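Local coordinates for protein fungal protease inhibitor-1 (Antheraea mylitta, PDB 3BT4) that inhibits trypsin, chymotrypsin and proteases from the fungi Aspergillus oryzae and Rhizopus oryzae, at residues Y8-I18 and K36-V44. Numbering follows the deposited sequence.
Sequences YCKDHPCTSPI and KCACCPACV
With chi1 at -179°, Tyr8 throws its ring away from its own backbone N and under the sulfur of Cys37, whose SG sits 3.6 Å from the ring centroid and 4° off the normal, a sulfur-aromatic contact squarely over the face. The opposite face is taken by His12 CD2, while Cys39 SG lies at the edge in the ring plane, 3.7 Å from Tyr8 CD2; contacts at both faces and one edge probably limit the ring's freedom. Cys39 SG is itself bonded to Cys9 SG (chi3 -81°), and Cys14 SG to Cys40 SG at 2.1 Å. These two links tie helix 8-11 and the loop after it to the turn before strand 40-47 and to its first residue, where Cys39 and Cys40 form a classic beta bulge facing Ser34. With Cys37 to Cys4 and Cys43 to Cys23, they are four of the six disulfides of this cysteine-rich inhibitor. Replacing Tyr8 by an alanine would probably leave Cys37 SG without its aromatic platform and His12 freer to turn. Farther along, Pro17 CB packs on Pro41 CG at 3.7 Å. Two waters join the backbones: one accepts from Cys14 N and donates to Cys39 O, the other accepts from Ile18 N and donates to Pro41 O at 2.7 Å.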
ATOM      1  N   TYR A   8      -0.423  -9.580  13.657  1.00 17.46           N
ATOM      2  CA  TYR A   8       0.925  -9.011  13.541  1.00 16.20           C
ATOM      3  C   TYR A   8       1.005  -7.567  14.052  1.00 15.76           C
ATOM      4  O   TYR A   8       1.877  -7.233  14.869  1.00 14.41           O
ATOM      5  CB  TYR A   8       1.408  -9.087  12.089  1.00 16.41           C
ATOM      6  CG  TYR A   8       2.798  -8.533  11.888  1.00 14.99           C
ATOM      7  CD1 TYR A   8       3.901  -9.373  11.863  1.00 15.10           C
ATOM      8  CD2 TYR A   8       3.001  -7.170  11.735  1.00 13.70           C
ATOM      9  CE1 TYR A   8       5.176  -8.858  11.692  1.00 15.90           C
ATOM     10  CE2 TYR A   8       4.257  -6.647  11.566  1.00 14.78           C
ATOM     11  CZ  TYR A   8       5.343  -7.492  11.538  1.00 15.07           C
ATOM     12  OH  TYR A   8       6.599  -6.960  11.364  1.00 16.50           O
ATOM     13  N   CYS A   9       0.083  -6.720  13.577  1.00 15.37           N
ATOM     14  CA  CYS A   9       0.078  -5.305  13.947  1.00 15.13           C
ATOM     15  C   CYS A   9      -0.247  -5.037  15.435  1.00 15.18           C
ATOM     16  O   CYS A   9       0.055  -3.963  15.954  1.00 15.74           O
ATOM     17  CB  CYS A   9      -0.823  -4.495  13.007  1.00 14.89           C
ATOM     18  SG  CYS A   9      -0.343  -4.619  11.256  1.00 15.61           S
ATOM     19  N   LYS A  10      -0.847  -6.007  16.120  1.00 15.55           N
ATOM     20  CA  LYS A  10      -0.992  -5.933  17.596  1.00 16.02           C
ATOM     21  C   LYS A  10       0.375  -6.033  18.273  1.00 15.71           C
ATOM     22  O   LYS A  10       0.634  -5.382  19.282  1.00 15.01           O
ATOM     23  CB  LYS A  10      -1.899  -7.042  18.133  1.00 15.60           C
ATOM     24  CG  LYS A  10      -3.308  -6.988  17.622  1.00 18.07           C
ATOM     25  CD  LYS A  10      -4.073  -8.198  18.087  1.00 21.46           C
ATOM     26  CE  LYS A  10      -5.528  -7.878  18.398  1.00 23.68           C
ATOM     27  NZ  LYS A  10      -6.128  -7.068  17.320  1.00 25.60           N
ATOM     28  N   ASP A  11       1.242  -6.859  17.692  1.00 16.40           N
ATOM     29  CA  ASP A  11       2.604  -7.012  18.184  1.00 16.85           C
ATOM     30  C   ASP A  11       3.528  -5.935  17.656  1.00 17.14           C
ATOM     31  O   ASP A  11       4.488  -5.566  18.331  1.00 17.26           O
ATOM     32  CB  ASP A  11       3.139  -8.411  17.870  1.00 16.52           C
ATOM     33  CG  ASP A  11       2.335  -9.497  18.545  1.00 16.24           C
ATOM     34  OD1 ASP A  11       1.898  -9.296  19.698  1.00 15.41           O
ATOM     35  OD2 ASP A  11       2.124 -10.555  17.922  1.00 16.05           O
ATOM     36  N   HIS A  12       3.212  -5.417  16.466  1.00 18.26           N
ATOM     37  CA  HIS A  12       3.999  -4.362  15.814  1.00 18.75           C
ATOM     38  C   HIS A  12       3.145  -3.143  15.425  1.00 19.70           C
ATOM     39  O   HIS A  12       3.005  -2.826  14.240  1.00 19.80           O
ATOM     40  CB  HIS A  12       4.740  -4.933  14.604  1.00 18.85           C
ATOM     41  CG  HIS A  12       5.482  -6.199  14.912  1.00 18.08           C
ATOM     42  ND1 HIS A  12       6.773  -6.206  15.388  1.00 19.07           N
ATOM     43  CD2 HIS A  12       5.097  -7.494  14.851  1.00 17.71           C
ATOM     44  CE1 HIS A  12       7.155  -7.453  15.608  1.00 18.82           C
ATOM     45  NE2 HIS A  12       6.160  -8.256  15.278  1.00 17.34           N
ATOM     46  N   PRO A  13       2.594  -2.436  16.439  1.00 19.99           N
ATOM     47  CA  PRO A  13       1.629  -1.361  16.207  1.00 19.81           C
ATOM     48  C   PRO A  13       2.262  -0.182  15.493  1.00 19.72           C
ATOM     49  O   PRO A  13       3.486  -0.027  15.522  1.00 19.60           O
ATOM     50  CB  PRO A  13       1.198  -0.973  17.627  1.00 20.20           C
ATOM     51  CG  PRO A  13       2.351  -1.350  18.497  1.00 19.28           C
ATOM     52  CD  PRO A  13       2.881  -2.609  17.880  1.00 20.27           C
ATOM     53  N   CYS A  14       1.441   0.627  14.828  1.00 19.36           N
ATOM     54  CA  CYS A  14       1.964   1.823  14.188  1.00 19.93           C
ATOM     55  C   CYS A  14       2.359   2.854  15.232  1.00 20.65           C
ATOM     56  O   CYS A  14       1.531   3.282  16.025  1.00 20.53           O
ATOM     57  CB  CYS A  14       0.973   2.421  13.201  1.00 19.75           C
ATOM     58  SG  CYS A  14       1.736   3.724  12.261  1.00 17.52           S
ATOM     59  N   THR A  15       3.630   3.248  15.202  1.00 21.94           N
ATOM     60  CA  THR A  15       4.222   4.135  16.207  1.00 23.54           C
ATOM     61  C   THR A  15       3.851   5.612  16.042  1.00 23.64           C
ATOM     62  O   THR A  15       3.577   6.311  17.039  1.00 23.97           O
ATOM     63  CB  THR A  15       5.764   3.958  16.245  1.00 24.05           C
ATOM     64  OG1 THR A  15       6.064   2.637  16.713  1.00 26.14           O
ATOM     65  CG2 THR A  15       6.429   4.976  17.165  1.00 24.98           C
ATOM     66  N   SER A  16       3.824   6.096  14.805  1.00 23.29           N
ATOM     67  CA  SER A  16       3.476   7.492  14.587  1.00 23.59           C
ATOM     68  C   SER A  16       2.445   7.657  13.479  1.00 22.67           C
ATOM     69  O   SER A  16       2.754   8.259  12.442  1.00 22.71           O
ATOM     70  CB  SER A  16       4.732   8.299  14.263  1.00 24.25           C
ATOM     71  OG  SER A  16       5.761   8.053  15.216  1.00 27.39           O
ATOM     72  N   PRO A  17       1.208   7.159  13.708  1.00 21.44           N
ATOM     73  CA  PRO A  17       0.232   7.039  12.626  1.00 20.60           C
ATOM     74  C   PRO A  17      -0.302   8.403  12.234  1.00 19.91           C
ATOM     75  O   PRO A  17      -0.463   9.272  13.098  1.00 20.19           O
ATOM     76  CB  PRO A  17      -0.882   6.188  13.245  1.00 20.66           C
ATOM     77  CG  PRO A  17      -0.826   6.516  14.718  1.00 21.14           C
ATOM     78  CD  PRO A  17       0.644   6.741  15.009  1.00 21.53           C
ATOM     79  N   ILE A  18      -0.538   8.603  10.945  1.00 18.33           N
ATOM     80  CA  ILE A  18      -1.202   9.811  10.495  1.00 17.58           C
ATOM     81  C   ILE A  18      -2.700   9.657  10.764  1.00 16.70           C
ATOM     82  O   ILE A  18      -3.215   8.541  10.822  1.00 16.33           O
ATOM     83  CB  ILE A  18      -0.981  10.073   8.981  1.00 17.24           C
ATOM     84  CG1 ILE A  18      -1.717   9.020   8.150  1.00 17.54           C
ATOM     85  CG2 ILE A  18       0.506  10.147   8.655  1.00 18.34           C
ATOM     86  CD1 ILE A  18      -1.775   9.297   6.716  1.00 19.78           C
ATOM     87  N   LYS A  36       6.086  -2.557   7.437  1.00 15.61           N
ATOM     88  CA  LYS A  36       5.983  -4.019   7.443  1.00 16.09           C
ATOM     89  C   LYS A  36       4.556  -4.446   7.806  1.00 15.49           C
ATOM     90  O   LYS A  36       3.981  -3.950   8.789  1.00 15.16           O
ATOM     91  CB  LYS A  36       7.015  -4.627   8.392  1.00 16.15           C
ATOM     92  CG  LYS A  36       8.447  -4.446   7.889  1.00 17.54           C
ATOM     93  CD  LYS A  36       9.486  -5.047   8.833  1.00 18.73           C
ATOM     94  CE  LYS A  36       9.959  -4.037   9.883  1.00 22.62           C
ATOM     95  NZ  LYS A  36      10.518  -2.801   9.255  1.00 24.68           N
ATOM     96  N   CYS A  37       3.990  -5.327   6.975  1.00 14.91           N
ATOM     97  CA  CYS A  37       2.606  -5.818   7.097  1.00 15.25           C
ATOM     98  C   CYS A  37       1.506  -4.740   7.036  1.00 15.26           C
ATOM     99  O   CYS A  37       0.334  -5.011   7.364  1.00 14.93           O
ATOM    100  CB  CYS A  37       2.445  -6.753   8.312  1.00 15.27           C
ATOM    101  SG  CYS A  37       3.484  -8.249   8.159  1.00 16.70           S
ATOM    102  N   ALA A  38       1.884  -3.533   6.597  1.00 14.89           N
ATOM    103  CA  ALA A  38       0.914  -2.463   6.340  1.00 14.44           C
ATOM    104  C   ALA A  38       0.161  -2.041   7.616  1.00 14.23           C
ATOM    105  O   ALA A  38      -1.018  -1.741   7.578  1.00 13.21           O
ATOM    106  CB  ALA A  38      -0.061  -2.907   5.252  1.00 14.28           C
ATOM    107  N   CYS A  39       0.879  -2.000   8.740  1.00 14.31           N
ATOM    108  CA  CYS A  39       0.327  -1.608  10.047  1.00 14.65           C
ATOM    109  C   CYS A  39       0.007  -0.122  10.173  1.00 15.03           C
ATOM    110  O   CYS A  39      -0.796   0.274  11.031  1.00 15.17           O
ATOM    111  CB  CYS A  39       1.274  -2.041  11.172  1.00 14.72           C
ATOM    112  SG  CYS A  39       1.504  -3.841  11.213  1.00 14.59           S
ATOM    113  N   CYS A  40       0.613   0.691   9.306  1.00 15.11           N
ATOM    114  CA  CYS A  40       0.412   2.144   9.345  1.00 15.34           C
ATOM    115  C   CYS A  40      -0.534   2.688   8.266  1.00 14.64           C
ATOM    116  O   CYS A  40      -0.468   2.282   7.101  1.00 14.10           O
ATOM    117  CB  CYS A  40       1.746   2.888   9.291  1.00 15.30           C
ATOM    118  SG  CYS A  40       2.775   2.722  10.790  1.00 18.28           S
ATOM    119  N   PRO A  41      -1.404   3.631   8.656  1.00 14.65           N
ATOM    120  CA  PRO A  41      -2.261   4.346   7.703  1.00 15.02           C
ATOM    121  C   PRO A  41      -1.427   5.179   6.729  1.00 15.05           C
ATOM    122  O   PRO A  41      -0.300   5.521   7.033  1.00 14.69           O
ATOM    123  CB  PRO A  41      -3.097   5.261   8.614  1.00 15.42           C
ATOM    124  CG  PRO A  41      -2.250   5.390   9.882  1.00 14.77           C
ATOM    125  CD  PRO A  41      -1.625   4.077  10.043  1.00 14.20           C
ATOM    126  N   ALA A  42      -1.981   5.494   5.563  1.00 15.72           N
ATOM    127  CA  ALA A  42      -1.279   6.323   4.578  1.00 15.57           C
ATOM    128  C   ALA A  42      -2.246   7.174   3.777  1.00 15.64           C
ATOM    129  O   ALA A  42      -3.410   6.815   3.609  1.00 16.13           O
ATOM    130  CB  ALA A  42      -0.485   5.451   3.645  1.00 15.95           C
ATOM    131  N   CYS A  43      -1.759   8.307   3.283  1.00 15.55           N
ATOM    132  CA  CYS A  43      -2.476   9.067   2.270  1.00 15.46           C
ATOM    133  C   CYS A  43      -1.905   8.597   0.935  1.00 14.96           C
ATOM    134  O   CYS A  43      -0.738   8.838   0.628  1.00 14.85           O
ATOM    135  CB  CYS A  43      -2.292  10.570   2.487  1.00 15.99           C
ATOM    136  SG  CYS A  43      -2.723  11.089   4.218  1.00 17.95           S
ATOM    137  N   VAL A  44      -2.715   7.865   0.173  1.00 14.20           N
ATOM    138  CA  VAL A  44      -2.210   7.222  -1.044  1.00 13.29           C
ATOM    139  C   VAL A  44      -2.624   7.911  -2.355  1.00 13.22           C
ATOM    140  O   VAL A  44      -3.673   8.551  -2.450  1.00 11.73           O
ATOM    141  CB  VAL A  44      -2.531   5.701  -1.069  1.00 13.40           C
ATOM    142  CG1 VAL A  44      -2.123   5.063   0.259  1.00 12.29           C
ATOM    143  CG2 VAL A  44      -3.985   5.448  -1.326  1.00 12.75           C
TER
HETATM  144  O   HOH W   1      -1.180  -0.535  13.981  1.00 27.55           O
HETATM  145  O   HOH W   2       0.791   6.552   9.332  1.00 19.02           O